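Local structure of telomere length regulator taz1 (Schizosaccharomyces pombe, 4ZMI) at residues Glu23-Met28 with Lys56-Phe61; Arg121-Asp126 with Leu226-Val231; Leu142-Glu147 with Pro215-Ala220. The protein regulates telomere length and function, binds double-stranded telomeric DNA and is required for repression of telomere-adjacent genes, here represented by its helical domain. All blocks are in the same frame, centred on the assembly; numbering follows the deposited sequence.

Contact 1: residues Glu23-Met28 with Lys56-Phe61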
ATOM      1  N   GLU A  23      -3.540   3.659  14.919  1.00116.72           N
ATOM      2  CA  GLU A  23      -2.220   3.372  15.475  1.00121.94           C
ATOM      3  C   GLU A  23      -2.307   2.455  16.688  1.00122.37           C
ATOM      4  O   GLU A  23      -1.311   1.859  17.101  1.00119.07           O
ATOM      5  CB  GLU A  23      -1.456   4.653  15.800  1.00127.21           C
ATOM      6  CG  GLU A  23      -0.192   4.814  14.972  1.00132.42           C
ATOM      7  CD  GLU A  23       0.384   6.208  15.060  1.00142.32           C
ATOM      8  OE1 GLU A  23      -0.252   7.070  15.705  1.00145.97           O
ATOM      9  OE2 GLU A  23       1.469   6.442  14.485  1.00145.94           O
ATOM     10  N   GLN A  24      -3.507   2.342  17.245  1.00123.82           N
ATOM     11  CA  GLN A  24      -3.767   1.356  18.279  1.00126.17           C
ATOM     12  C   GLN A  24      -3.579  -0.029  17.685  1.00117.45           C
ATOM     13  O   GLN A  24      -2.776  -0.818  18.175  1.00122.16           O
ATOM     14  CB  GLN A  24      -5.189   1.508  18.817  1.00134.77           C
ATOM     15  CG  GLN A  24      -5.666   0.341  19.668  1.00143.43           C
ATOM     16  CD  GLN A  24      -6.219   0.791  21.005  1.00153.94           C
ATOM     17  OE1 GLN A  24      -5.810   1.820  21.538  1.00160.78           O
ATOM     18  NE2 GLN A  24      -7.156   0.023  21.553  1.00156.25           N
ATOM     19  N   LYS A  25      -4.303  -0.307  16.606  1.00106.26           N
ATOM     20  CA  LYS A  25      -4.308  -1.641  16.016  1.00 99.44           C
ATOM     21  C   LYS A  25      -2.998  -2.001  15.341  1.00 91.59           C
ATOM     22  O   LYS A  25      -2.665  -3.176  15.219  1.00 93.83           O
ATOM     23  CB  LYS A  25      -5.461  -1.775  15.033  1.00 97.24           C
ATOM     24  CG  LYS A  25      -6.714  -1.164  15.575  1.00 98.92           C
ATOM     25  CD  LYS A  25      -7.937  -1.715  14.914  1.00102.45           C
ATOM     26  CE  LYS A  25      -9.157  -1.236  15.656  1.00108.30           C
ATOM     27  NZ  LYS A  25     -10.377  -1.876  15.116  1.00115.77           N
ATOM     28  N   VAL A  26      -2.256  -0.991  14.902  1.00 86.12           N
ATOM     29  CA  VAL A  26      -0.950  -1.238  14.321  1.00 86.49           C
ATOM     30  C   VAL A  26      -0.027  -1.786  15.401  1.00 90.41           C
ATOM     31  O   VAL A  26       0.578  -2.844  15.222  1.00 95.25           O
ATOM     32  CB  VAL A  26      -0.345   0.024  13.665  1.00 81.63           C
ATOM     33  CG1 VAL A  26       1.088  -0.224  13.244  1.00 75.89           C
ATOM     34  CG2 VAL A  26      -1.156   0.415  12.463  1.00 82.03           C
ATOM     35  N   MET A  27       0.055  -1.079  16.528  1.00 94.22           N
ATOM     36  CA  MET A  27       0.913  -1.489  17.649  1.00 94.65           C
ATOM     37  C   MET A  27       0.552  -2.877  18.165  1.00 97.51           C
ATOM     38  O   MET A  27       1.435  -3.652  18.532  1.00103.42           O
ATOM     39  CB  MET A  27       0.853  -0.472  18.792  1.00 95.60           C
ATOM     40  CG  MET A  27       1.419   0.899  18.444  1.00 95.96           C
ATOM     41  SD  MET A  27       3.133   0.830  17.875  1.00149.69           S
ATOM     42  CE  MET A  27       3.042   1.801  16.366  1.00131.26           C
ATOM     43  N   MET A  28      -0.743  -3.184  18.190  1.00 93.21           N
ATOM     44  CA  MET A  28      -1.201  -4.522  18.541  1.00 91.81           C
ATOM     45  C   MET A  28      -0.673  -5.545  17.557  1.00 93.85           C
ATOM     46  O   MET A  28       0.064  -6.450  17.935  1.00 98.56           O
ATOM     47  CB  MET A  28      -2.724  -4.591  18.566  1.00 89.91           C
ATOM     48  CG  MET A  28      -3.262  -5.980  18.255  1.00 86.22           C
ATOM     49  SD  MET A  28      -5.029  -6.120  18.516  1.00136.51           S
ATOM     50  CE  MET A  28      -5.651  -4.815  17.462  1.00134.45           C
ATOM     51  N   LYS A  56     -11.824  -9.802  13.053  1.00 87.97           N
ATOM     52  CA  LYS A  56     -13.133  -9.294  12.684  1.00 85.58           C
ATOM     53  C   LYS A  56     -13.176  -7.813  12.966  1.00 84.38           C
ATOM     54  O   LYS A  56     -13.665  -7.026  12.157  1.00 76.35           O
ATOM     55  CB  LYS A  56     -14.243  -9.991  13.460  1.00 97.09           C
ATOM     56  CG  LYS A  56     -15.638  -9.646  12.947  1.00103.18           C
ATOM     57  CD  LYS A  56     -16.682 -10.619  13.472  1.00108.29           C
ATOM     58  CE  LYS A  56     -17.909 -10.662  12.567  1.00110.29           C
ATOM     59  NZ  LYS A  56     -18.595  -9.342  12.492  1.00110.63           N
ATOM     60  N   ASP A  57     -12.644  -7.438  14.119  1.00 87.00           N
ATOM     61  CA  ASP A  57     -12.558  -6.034  14.464  1.00 92.41           C
ATOM     62  C   ASP A  57     -11.660  -5.279  13.486  1.00 90.72           C
ATOM     63  O   ASP A  57     -11.971  -4.166  13.080  1.00 91.33           O
ATOM     64  CB  ASP A  57     -12.067  -5.853  15.894  1.00 95.88           C
ATOM     65  CG  ASP A  57     -11.877  -4.403  16.255  1.00 96.69           C
ATOM     66  OD1 ASP A  57     -10.718  -3.991  16.471  1.00 94.73           O
ATOM     67  OD2 ASP A  57     -12.887  -3.669  16.296  1.00100.73           O
ATOM     68  N   LEU A  58     -10.545  -5.887  13.106  1.00 92.51           N
ATOM     69  CA  LEU A  58      -9.647  -5.272  12.136  1.00 85.91           C
ATOM     70  C   LEU A  58     -10.380  -4.932  10.834  1.00 77.78           C
ATOM     71  O   LEU A  58     -10.306  -3.799  10.361  1.00 65.63           O
ATOM     72  CB  LEU A  58      -8.427  -6.162  11.867  1.00 81.87           C
ATOM     73  CG  LEU A  58      -7.306  -6.129  12.912  1.00 82.61           C
ATOM     74  CD1 LEU A  58      -6.250  -7.171  12.593  1.00 79.98           C
ATOM     75  CD2 LEU A  58      -6.672  -4.741  12.998  1.00 87.98           C
ATOM     76  N   TYR A  59     -11.104  -5.903  10.277  1.00 76.72           N
ATOM     77  CA  TYR A  59     -11.845  -5.683   9.037  1.00 78.15           C
ATOM     78  C   TYR A  59     -13.020  -4.709   9.190  1.00 88.26           C
ATOM     79  O   TYR A  59     -13.323  -3.967   8.248  1.00 91.06           O
ATOM     80  CB  TYR A  59     -12.300  -7.010   8.410  1.00 82.97           C
ATOM     81  CG  TYR A  59     -11.184  -7.788   7.729  1.00 98.03           C
ATOM     82  CD1 TYR A  59     -10.149  -8.353   8.471  1.00106.26           C
ATOM     83  CD2 TYR A  59     -11.163  -7.966   6.344  1.00105.53           C
ATOM     84  CE1 TYR A  59      -9.121  -9.066   7.858  1.00106.76           C
ATOM     85  CE2 TYR A  59     -10.131  -8.683   5.720  1.00104.89           C
ATOM     86  CZ  TYR A  59      -9.114  -9.228   6.490  1.00104.49           C
ATOM     87  OH  TYR A  59      -8.084  -9.943   5.905  1.00100.88           O
ATOM     88  N   GLU A  60     -13.677  -4.687  10.355  1.00 84.90           N
ATOM     89  CA  GLU A  60     -14.784  -3.741  10.549  1.00 87.16           C
ATOM     90  C   GLU A  60     -14.285  -2.297  10.587  1.00 75.34           C
ATOM     91  O   GLU A  60     -14.896  -1.409   9.990  1.00 68.12           O
ATOM     92  CB  GLU A  60     -15.638  -4.059  11.793  1.00 91.33           C
ATOM     93  CG  GLU A  60     -15.016  -3.630  13.120  1.00101.34           C
ATOM     94  CD  GLU A  60     -15.975  -3.717  14.283  1.00108.65           C
ATOM     95  OE1 GLU A  60     -17.123  -3.252  14.128  1.00114.67           O
ATOM     96  OE2 GLU A  60     -15.580  -4.243  15.348  1.00106.99           O
ATOM     97  N   PHE A  61     -13.173  -2.057  11.274  1.00 68.70           N
ATOM     98  CA  PHE A  61     -12.612  -0.719  11.300  1.00 74.77           C
ATOM     99  C   PHE A  61     -12.197  -0.280   9.890  1.00 83.30           C
ATOM    100  O   PHE A  61     -12.431   0.866   9.498  1.00 90.10           O
ATOM    101  CB  PHE A  61     -11.426  -0.663  12.243  1.00 73.19           C
ATOM    102  CG  PHE A  61     -10.756   0.676  12.291  1.00 80.78           C
ATOM    103  CD1 PHE A  61     -11.358   1.738  12.939  1.00 89.30           C
ATOM    104  CD2 PHE A  61      -9.518   0.869  11.707  1.00 77.75           C
ATOM    105  CE1 PHE A  61     -10.740   2.969  12.992  1.00 91.33           C
ATOM    106  CE2 PHE A  61      -8.893   2.098  11.760  1.00 78.77           C
ATOM    107  CZ  PHE A  61      -9.503   3.148  12.401  1.00 88.88           C
TER

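Contact 2: residues Arg121-Asp126 with Leu226-Val231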
ATOM      1  N   ARG A 121       0.187  -3.106  -2.830  1.00 38.71           N
ATOM      2  CA  ARG A 121       0.510  -2.707  -4.191  1.00 41.98           C
ATOM      3  C   ARG A 121       0.229  -1.215  -4.388  1.00 50.05           C
ATOM      4  O   ARG A 121       1.067  -0.482  -4.942  1.00 46.71           O
ATOM      5  CB  ARG A 121      -0.262  -3.530  -5.209  1.00 38.92           C
ATOM      6  CG  ARG A 121       0.416  -3.545  -6.552  1.00 50.24           C
ATOM      7  CD  ARG A 121      -0.453  -4.194  -7.592  1.00 48.78           C
ATOM      8  NE  ARG A 121      -0.897  -5.493  -7.134  1.00 45.83           N
ATOM      9  CZ  ARG A 121      -1.772  -6.237  -7.782  1.00 50.95           C
ATOM     10  NH1 ARG A 121      -2.273  -5.801  -8.923  1.00 46.51           N
ATOM     11  NH2 ARG A 121      -2.132  -7.409  -7.287  1.00 48.94           N
ATOM     12  N   SER A 122      -0.932  -0.766  -3.905  1.00 38.77           N
ATOM     13  CA  SER A 122      -1.307   0.642  -4.029  1.00 40.62           C
ATOM     14  C   SER A 122      -0.281   1.505  -3.343  1.00 41.32           C
ATOM     15  O   SER A 122       0.158   2.497  -3.899  1.00 42.88           O
ATOM     16  CB  SER A 122      -2.681   0.889  -3.384  1.00 41.14           C
ATOM     17  OG  SER A 122      -3.657   0.220  -4.137  1.00 46.29           O
ATOM     18  N   ILE A 123       0.081   1.140  -2.112  1.00 44.12           N
ATOM     19  CA  ILE A 123       0.983   1.991  -1.339  1.00 50.90           C
ATOM     20  C   ILE A 123       2.356   2.079  -1.983  1.00 55.22           C
ATOM     21  O   ILE A 123       2.891   3.175  -2.122  1.00 58.13           O
ATOM     22  CB  ILE A 123       1.084   1.539   0.121  1.00 55.60           C
ATOM     23  CG1 ILE A 123      -0.296   1.600   0.759  1.00 52.52           C
ATOM     24  CG2 ILE A 123       2.045   2.423   0.912  1.00 49.17           C
ATOM     25  CD1 ILE A 123      -0.397   0.806   2.032  1.00 55.61           C
ATOM     26  N   VAL A 124       2.921   0.934  -2.382  1.00 54.26           N
ATOM     27  CA  VAL A 124       4.209   0.932  -3.080  1.00 47.78           C
ATOM     28  C   VAL A 124       4.193   1.773  -4.379  1.00 47.08           C
ATOM     29  O   VAL A 124       5.091   2.568  -4.605  1.00 55.05           O
ATOM     30  CB  VAL A 124       4.683  -0.513  -3.400  1.00 52.55           C
ATOM     31  CG1 VAL A 124       5.996  -0.497  -4.191  1.00 47.98           C
ATOM     32  CG2 VAL A 124       4.843  -1.315  -2.128  1.00 53.92           C
ATOM     33  N   LEU A 125       3.174   1.597  -5.226  1.00 45.74           N
ATOM     34  CA  LEU A 125       3.074   2.361  -6.470  1.00 49.84           C
ATOM     35  C   LEU A 125       2.904   3.840  -6.161  1.00 53.37           C
ATOM     36  O   LEU A 125       3.467   4.686  -6.851  1.00 52.03           O
ATOM     37  CB  LEU A 125       1.919   1.880  -7.358  1.00 45.24           C
ATOM     38  CG  LEU A 125       2.150   0.545  -8.091  1.00 47.00           C
ATOM     39  CD1 LEU A 125       0.819  -0.009  -8.538  1.00 44.60           C
ATOM     40  CD2 LEU A 125       3.070   0.684  -9.305  1.00 40.29           C
ATOM     41  N   ASP A 126       2.126   4.152  -5.126  1.00 53.22           N
ATOM     42  CA  ASP A 126       1.903   5.549  -4.760  1.00 50.72           C
ATOM     43  C   ASP A 126       3.225   6.181  -4.366  1.00 54.90           C
ATOM     44  O   ASP A 126       3.559   7.264  -4.827  1.00 58.53           O
ATOM     45  CB  ASP A 126       0.907   5.668  -3.622  1.00 50.31           C
ATOM     46  CG  ASP A 126       0.585   7.113  -3.280  1.00 58.20           C
ATOM     47  OD1 ASP A 126       0.249   7.891  -4.202  1.00 56.49           O
ATOM     48  OD2 ASP A 126       0.679   7.469  -2.083  1.00 58.41           O
ATOM     49  N   LEU A 226       7.247   2.197   7.751  1.00 84.33           N
ATOM     50  CA  LEU A 226       7.815   3.051   8.788  1.00 87.81           C
ATOM     51  C   LEU A 226       8.660   4.172   8.196  1.00 93.65           C
ATOM     52  O   LEU A 226       8.517   5.320   8.607  1.00100.58           O
ATOM     53  CB  LEU A 226       8.636   2.236   9.786  1.00 93.00           C
ATOM     54  CG  LEU A 226       7.862   1.466  10.855  1.00 91.56           C
ATOM     55  CD1 LEU A 226       8.788   0.539  11.622  1.00 90.93           C
ATOM     56  CD2 LEU A 226       7.171   2.419  11.800  1.00 92.73           C
ATOM     57  N   GLU A 227       9.537   3.844   7.243  1.00 92.19           N
ATOM     58  CA  GLU A 227      10.285   4.860   6.494  1.00 99.01           C
ATOM     59  C   GLU A 227       9.334   5.876   5.883  1.00106.04           C
ATOM     60  O   GLU A 227       9.544   7.082   5.995  1.00108.38           O
ATOM     61  CB  GLU A 227      11.067   4.245   5.335  1.00103.34           C
ATOM     62  CG  GLU A 227      11.952   3.073   5.662  1.00109.24           C
ATOM     63  CD  GLU A 227      12.638   2.541   4.421  1.00112.46           C
ATOM     64  OE1 GLU A 227      13.055   3.357   3.569  1.00109.39           O
ATOM     65  OE2 GLU A 227      12.743   1.306   4.291  1.00116.99           O
ATOM     66  N   PHE A 228       8.306   5.366   5.205  1.00108.22           N
ATOM     67  CA  PHE A 228       7.270   6.192   4.591  1.00113.78           C
ATOM     68  C   PHE A 228       6.733   7.152   5.654  1.00120.13           C
ATOM     69  O   PHE A 228       6.587   8.344   5.399  1.00122.88           O
ATOM     70  CB  PHE A 228       6.156   5.285   4.035  1.00108.75           C
ATOM     71  CG  PHE A 228       5.302   5.907   2.937  1.00108.28           C
ATOM     72  CD1 PHE A 228       4.642   5.090   2.026  1.00103.64           C
ATOM     73  CD2 PHE A 228       5.128   7.280   2.823  1.00109.78           C
ATOM     74  CE1 PHE A 228       3.844   5.622   1.021  1.00 97.46           C
ATOM     75  CE2 PHE A 228       4.319   7.821   1.808  1.00 99.26           C
ATOM     76  CZ  PHE A 228       3.681   6.990   0.920  1.00 95.67           C
ATOM     77  N   LYS A 229       6.498   6.633   6.859  1.00124.81           N
ATOM     78  CA  LYS A 229       5.852   7.396   7.936  1.00128.59           C
ATOM     79  C   LYS A 229       6.672   8.577   8.474  1.00126.86           C
ATOM     80  O   LYS A 229       6.127   9.460   9.138  1.00129.81           O
ATOM     81  CB  LYS A 229       5.415   6.472   9.087  1.00134.43           C
ATOM     82  CG  LYS A 229       4.235   7.008   9.908  1.00137.17           C
ATOM     83  CD  LYS A 229       3.690   5.988  10.912  1.00136.17           C
ATOM     84  CE  LYS A 229       4.555   5.886  12.163  1.00134.86           C
ATOM     85  NZ  LYS A 229       3.906   5.052  13.216  1.00132.93           N
ATOM     86  N   ASN A 230       7.972   8.604   8.202  1.00121.21           N
ATOM     87  CA  ASN A 230       8.747   9.794   8.545  1.00119.41           C
ATOM     88  C   ASN A 230       9.319  10.522   7.319  1.00113.87           C
ATOM     89  O   ASN A 230      10.379  11.139   7.380  1.00113.61           O
ATOM     90  CB  ASN A 230       9.806   9.508   9.623  1.00123.27           C
ATOM     91  CG  ASN A 230      10.865   8.525   9.168  1.00125.67           C
ATOM     92  OD1 ASN A 230      10.698   7.838   8.167  1.00126.80           O
ATOM     93  ND2 ASN A 230      11.963   8.448   9.915  1.00126.65           N
ATOM     94  N   VAL A 231       8.583  10.454   6.211  1.00105.15           N
ATOM     95  CA  VAL A 231       8.916  11.194   4.995  1.00 95.49           C
ATOM     96  C   VAL A 231       7.836  12.245   4.700  1.00 97.30           C
ATOM     97  O   VAL A 231       6.647  11.952   4.786  1.00 97.36           O
ATOM     98  CB  VAL A 231       9.046  10.241   3.795  1.00 77.46           C
ATOM     99  CG1 VAL A 231       9.043  11.014   2.485  1.00 72.30           C
ATOM    100  CG2 VAL A 231      10.298   9.415   3.919  1.00 73.78           C
TER

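Contact 3: residues Leu142-Glu147 with Pro215-Ala220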
ATOM      1  N   LEU A 142      11.050  -0.177  -4.912  1.00 60.50           N
ATOM      2  CA  LEU A 142      11.263  -1.089  -6.032  1.00 62.45           C
ATOM      3  C   LEU A 142      11.412  -2.529  -5.562  1.00 63.24           C
ATOM      4  O   LEU A 142      10.861  -3.455  -6.162  1.00 64.12           O
ATOM      5  CB  LEU A 142      12.473  -0.671  -6.850  1.00 64.26           C
ATOM      6  CG  LEU A 142      12.142   0.583  -7.659  1.00 66.28           C
ATOM      7  CD1 LEU A 142      13.377   1.134  -8.367  1.00 64.59           C
ATOM      8  CD2 LEU A 142      11.041   0.277  -8.652  1.00 58.94           C
ATOM      9  N   VAL A 143      12.126  -2.725  -4.465  1.00 63.83           N
ATOM     10  CA  VAL A 143      12.403  -4.089  -4.032  1.00 67.62           C
ATOM     11  C   VAL A 143      11.124  -4.733  -3.513  1.00 67.58           C
ATOM     12  O   VAL A 143      10.766  -5.848  -3.908  1.00 63.50           O
ATOM     13  CB  VAL A 143      13.558  -4.138  -3.009  1.00 70.71           C
ATOM     14  CG1 VAL A 143      13.741  -5.542  -2.477  1.00 65.72           C
ATOM     15  CG2 VAL A 143      14.848  -3.649  -3.674  1.00 71.25           C
ATOM     16  N   LEU A 144      10.407  -4.003  -2.670  1.00 64.27           N
ATOM     17  CA  LEU A 144       9.132  -4.478  -2.178  1.00 58.15           C
ATOM     18  C   LEU A 144       8.167  -4.713  -3.348  1.00 53.40           C
ATOM     19  O   LEU A 144       7.367  -5.638  -3.330  1.00 57.28           O
ATOM     20  CB  LEU A 144       8.576  -3.480  -1.183  1.00 55.94           C
ATOM     21  CG  LEU A 144       7.419  -4.013  -0.347  1.00 63.54           C
ATOM     22  CD1 LEU A 144       7.873  -5.163   0.512  1.00 59.40           C
ATOM     23  CD2 LEU A 144       6.821  -2.904   0.516  1.00 66.44           C
ATOM     24  N   PHE A 145       8.278  -3.900  -4.389  1.00 49.38           N
ATOM     25  CA  PHE A 145       7.411  -4.076  -5.557  1.00 51.82           C
ATOM     26  C   PHE A 145       7.686  -5.400  -6.256  1.00 57.94           C
ATOM     27  O   PHE A 145       6.757  -6.110  -6.636  1.00 59.08           O
ATOM     28  CB  PHE A 145       7.510  -2.905  -6.546  1.00 47.99           C
ATOM     29  CG  PHE A 145       6.535  -3.005  -7.689  1.00 55.10           C
ATOM     30  CD1 PHE A 145       5.248  -2.486  -7.572  1.00 55.56           C
ATOM     31  CD2 PHE A 145       6.882  -3.648  -8.863  1.00 49.51           C
ATOM     32  CE1 PHE A 145       4.347  -2.591  -8.615  1.00 51.83           C
ATOM     33  CE2 PHE A 145       5.980  -3.768  -9.902  1.00 50.61           C
ATOM     34  CZ  PHE A 145       4.715  -3.237  -9.784  1.00 51.77           C
ATOM     35  N   GLU A 146       8.960  -5.747  -6.416  1.00 61.83           N
ATOM     36  CA  GLU A 146       9.292  -7.031  -7.044  1.00 62.24           C
ATOM     37  C   GLU A 146       8.809  -8.214  -6.233  1.00 57.83           C
ATOM     38  O   GLU A 146       8.365  -9.199  -6.800  1.00 63.35           O
ATOM     39  CB  GLU A 146      10.784  -7.169  -7.326  1.00 70.45           C
ATOM     40  CG  GLU A 146      11.105  -8.174  -8.416  1.00 79.12           C
ATOM     41  CD  GLU A 146      11.511  -9.530  -7.880  1.00 92.12           C
ATOM     42  OE1 GLU A 146      11.622  -9.683  -6.640  1.00 94.81           O
ATOM     43  OE2 GLU A 146      11.729 -10.444  -8.707  1.00 97.96           O
ATOM     44  N   GLU A 147       8.871  -8.106  -4.912  1.00 56.72           N
ATOM     45  CA  GLU A 147       8.320  -9.141  -4.042  1.00 58.01           C
ATOM     46  C   GLU A 147       6.805  -9.338  -4.200  1.00 64.08           C
ATOM     47  O   GLU A 147       6.330 -10.478  -4.297  1.00 57.83           O
ATOM     48  CB  GLU A 147       8.654  -8.863  -2.580  1.00 56.79           C
ATOM     49  CG  GLU A 147       8.218  -9.989  -1.663  1.00 67.40           C
ATOM     50  CD  GLU A 147       9.067 -11.255  -1.832  1.00 76.40           C
ATOM     51  OE1 GLU A 147      10.238 -11.128  -2.241  1.00 84.57           O
ATOM     52  OE2 GLU A 147       8.566 -12.370  -1.550  1.00 77.21           O
ATOM     53  N   PRO A 215       7.706 -14.129   7.314  1.00 80.43           N
ATOM     54  CA  PRO A 215       8.136 -13.244   8.403  1.00 82.22           C
ATOM     55  C   PRO A 215       9.159 -12.226   7.931  1.00 80.66           C
ATOM     56  O   PRO A 215       9.330 -11.171   8.543  1.00 80.58           O
ATOM     57  CB  PRO A 215       8.799 -14.206   9.381  1.00 78.83           C
ATOM     58  CG  PRO A 215       9.203 -15.355   8.543  1.00 82.86           C
ATOM     59  CD  PRO A 215       8.071 -15.523   7.598  1.00 86.09           C
ATOM     60  N   ALA A 216       9.845 -12.551   6.849  1.00 72.21           N
ATOM     61  CA  ALA A 216      10.796 -11.620   6.289  1.00 76.14           C
ATOM     62  C   ALA A 216      10.049 -10.609   5.427  1.00 79.15           C
ATOM     63  O   ALA A 216      10.385  -9.423   5.399  1.00 78.50           O
ATOM     64  CB  ALA A 216      11.847 -12.355   5.477  1.00 66.57           C
ATOM     65  N   PHE A 217       9.039 -11.094   4.713  1.00 76.01           N
ATOM     66  CA  PHE A 217       8.173 -10.220   3.935  1.00 61.96           C
ATOM     67  C   PHE A 217       7.550  -9.202   4.874  1.00 63.90           C
ATOM     68  O   PHE A 217       7.678  -7.987   4.673  1.00 61.05           O
ATOM     69  CB  PHE A 217       7.104 -11.043   3.221  1.00 54.04           C
ATOM     70  CG  PHE A 217       6.091 -10.213   2.475  1.00 59.54           C
ATOM     71  CD1 PHE A 217       6.498  -9.226   1.601  1.00 56.07           C
ATOM     72  CD2 PHE A 217       4.731 -10.439   2.628  1.00 54.40           C
ATOM     73  CE1 PHE A 217       5.569  -8.465   0.909  1.00 55.30           C
ATOM     74  CE2 PHE A 217       3.805  -9.679   1.925  1.00 53.75           C
ATOM     75  CZ  PHE A 217       4.232  -8.699   1.067  1.00 54.77           C
ATOM     76  N   VAL A 218       6.921  -9.708   5.928  1.00 61.83           N
ATOM     77  CA  VAL A 218       6.240  -8.865   6.893  1.00 63.56           C
ATOM     78  C   VAL A 218       7.186  -7.836   7.466  1.00 70.38           C
ATOM     79  O   VAL A 218       6.892  -6.642   7.471  1.00 71.74           O
ATOM     80  CB  VAL A 218       5.633  -9.681   8.026  1.00 67.64           C
ATOM     81  CG1 VAL A 218       5.101  -8.769   9.120  1.00 68.92           C
ATOM     82  CG2 VAL A 218       4.525 -10.568   7.488  1.00 62.33           C
ATOM     83  N   ASN A 219       8.343  -8.288   7.922  1.00 70.76           N
ATOM     84  CA  ASN A 219       9.315  -7.348   8.459  1.00 71.06           C
ATOM     85  C   ASN A 219       9.760  -6.302   7.436  1.00 64.63           C
ATOM     86  O   ASN A 219       9.960  -5.145   7.780  1.00 70.88           O
ATOM     87  CB  ASN A 219      10.498  -8.067   9.126  1.00 77.61           C
ATOM     88  CG  ASN A 219      10.197  -8.451  10.576  1.00 93.38           C
ATOM     89  OD1 ASN A 219       9.564  -7.688  11.319  1.00 93.70           O
ATOM     90  ND2 ASN A 219      10.639  -9.643  10.980  1.00 99.01           N
ATOM     91  N   ALA A 220       9.877  -6.678   6.171  1.00 63.95           N
ATOM     92  CA  ALA A 220      10.226  -5.680   5.163  1.00 64.28           C
ATOM     93  C   ALA A 220       9.046  -4.702   4.955  1.00 69.67           C
ATOM     94  O   ALA A 220       9.251  -3.500   4.749  1.00 69.99           O
ATOM     95  CB  ALA A 220      10.655  -6.342   3.850  1.00 57.24           C
TER

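Contact 1: residues Glu23-Met28 with Lys56-Phe61
K25 of helix 5-35 reaches D57 and F61 of helix 52-68, illustrating how a long side chain can join two helices through both its stem and its charge. The segment axes approach to 11.6 Å and run roughly antiparallel, at 147°. At the root of the lysine, CB lies 3.8 Å from L58 CD2, and the same methyl touches CD farther out. With chi1 at -43° and the chain extended beyond CG, CE is delivered to 3.3 Å from D57 OD1. NZ then completes a short salt bridge, 2.5 Å to D57 OD1, met from above the carboxylate plane, 45° out of it. The same ammonium also lies against the start of the phenylalanine side chain, 3.3 Å from F61 CB. This mostly aliphatic stem is buried, with F104 of helix 95-107 also touching it, and the charge at its end is matched by the aspartate. With an alanine here, D57 would probably lose its cationic mate and a gap would open between L58 and F61. The F61 ring packs edge-to-face on F104, so a third helix joins in. The arrangement is that of antiparallel helix packing in an all-helical domain, with an apolar layer and an interhelical salt bridge at its margin.

Contact 2: residues Arg121-Asp126 with Leu226-Val231
I123 and F228 face each other with their CA atoms 9.6 Å apart, the nearest pair of CA atoms between segments 121-126 and 226-231, so the meeting is made by side chains. F228 is the side chain of its segment that makes the contact. Its CB points toward helix 118-130, and a chi1 of -158° sets the ring anti to the backbone nitrogen, extending it toward that helix. The CG2 branch of I123 receives it: this methyl lies 3.7 Å from F228 CE1 and 3.9 Å from F228 CD1, meeting the ring obliquely at these two atoms. The backbone of I123 is near as well, its carbonyl O standing 4.1 Å from F228 CE1. One turn farther along the helix, D126 comes to the far end of the ring, where its OD2 lies near the ring plane at the edge, 4.3 Å from F228 CZ. An acidic oxygen so placed would meet the weakly positive rim of the ring, although at this distance any attraction is probably slight. The carboxylate of D126 has its bonds to other partners: OD1 accepts from the hydroxyl of S79 and OD2 from the backbone N of F78. These two bonds fix the carboxylate and satisfy it in a buried setting. Q102 of helix 95-107 touches both I123 and F228, and R233, near the chain's end, touches the F228 side chain. The example is one of aromatic packing between helices in an all-helical domain, where a phenylalanine of helix 214-229 packs against helix 118-130.

Contact 3: residues Leu142-Glu147 with Pro215-Ala220
F217, with chi1 at 175°, directs its ring from helix 214-229 toward helix 137-154, where E147 and L144 wait with their own side chains trans to the backbone nitrogen. This is helix-to-helix packing inside the all-helical domain, and it shows how the carbon part of an acidic residue can serve as apolar surface. E147 CG lies 3.8 Å from F217 CD1 and 4.0 Å from F217 CE1, so the methylene meets the ring obliquely at these two atoms. Beyond it the glutamate bends, its chi2 of 71° turning the carboxylate aside, and the carboxylate and ring planes end up 41° apart. The acid therefore offers carbon to the phenylalanine and turns its carboxylate to another partner, OE2 accepting a hydrogen bond from the backbone N of A212, which satisfies one oxygen of a buried residue. A cobalt ion is bound about 5 Å from this side chain, a placement that would probably favour the negative form of the carboxylate. The phenylalanine has further neighbours of its own, for L110 packs on it and its ring meets that of H117. One turn earlier on helix 137-154, L144 runs about perpendicular to F217 and comes to the ring through a single branch. The helices draw nearer at this point, the CA atoms of L144 and A220 being 7.5 Å apart. The small side chain of A220 suits that approach: its CB sits 4.5 Å from L144 CD1, the same methyl that lies 4.0 Å from F217 CE1.

In the fold
Contacts 2 and 3 share helix 214-229, which packs through F228 on helix 118-130 and through F217 on helix 137-154. Those two helices follow each other in the chain and close the triangle directly: L125 CD2 lies 3.6 Å from F145 CE1, and V124 CG2 is 3.7 Å from L144 CD2. The centres of contacts 2 and 3 are about 12 Å apart. Contact 1 closes earlier in the sequence and lies about 19 Å from contact 2, centre to centre, yet a salt bridge from NZ of the poorly ordered K229 to E23 OE2, 3.1 Å long, joins them. The magnesium, bound at L168, L171 and Y173, is about 12 Å from the D126 side chain, the cobalt about 5 Å from that of E147.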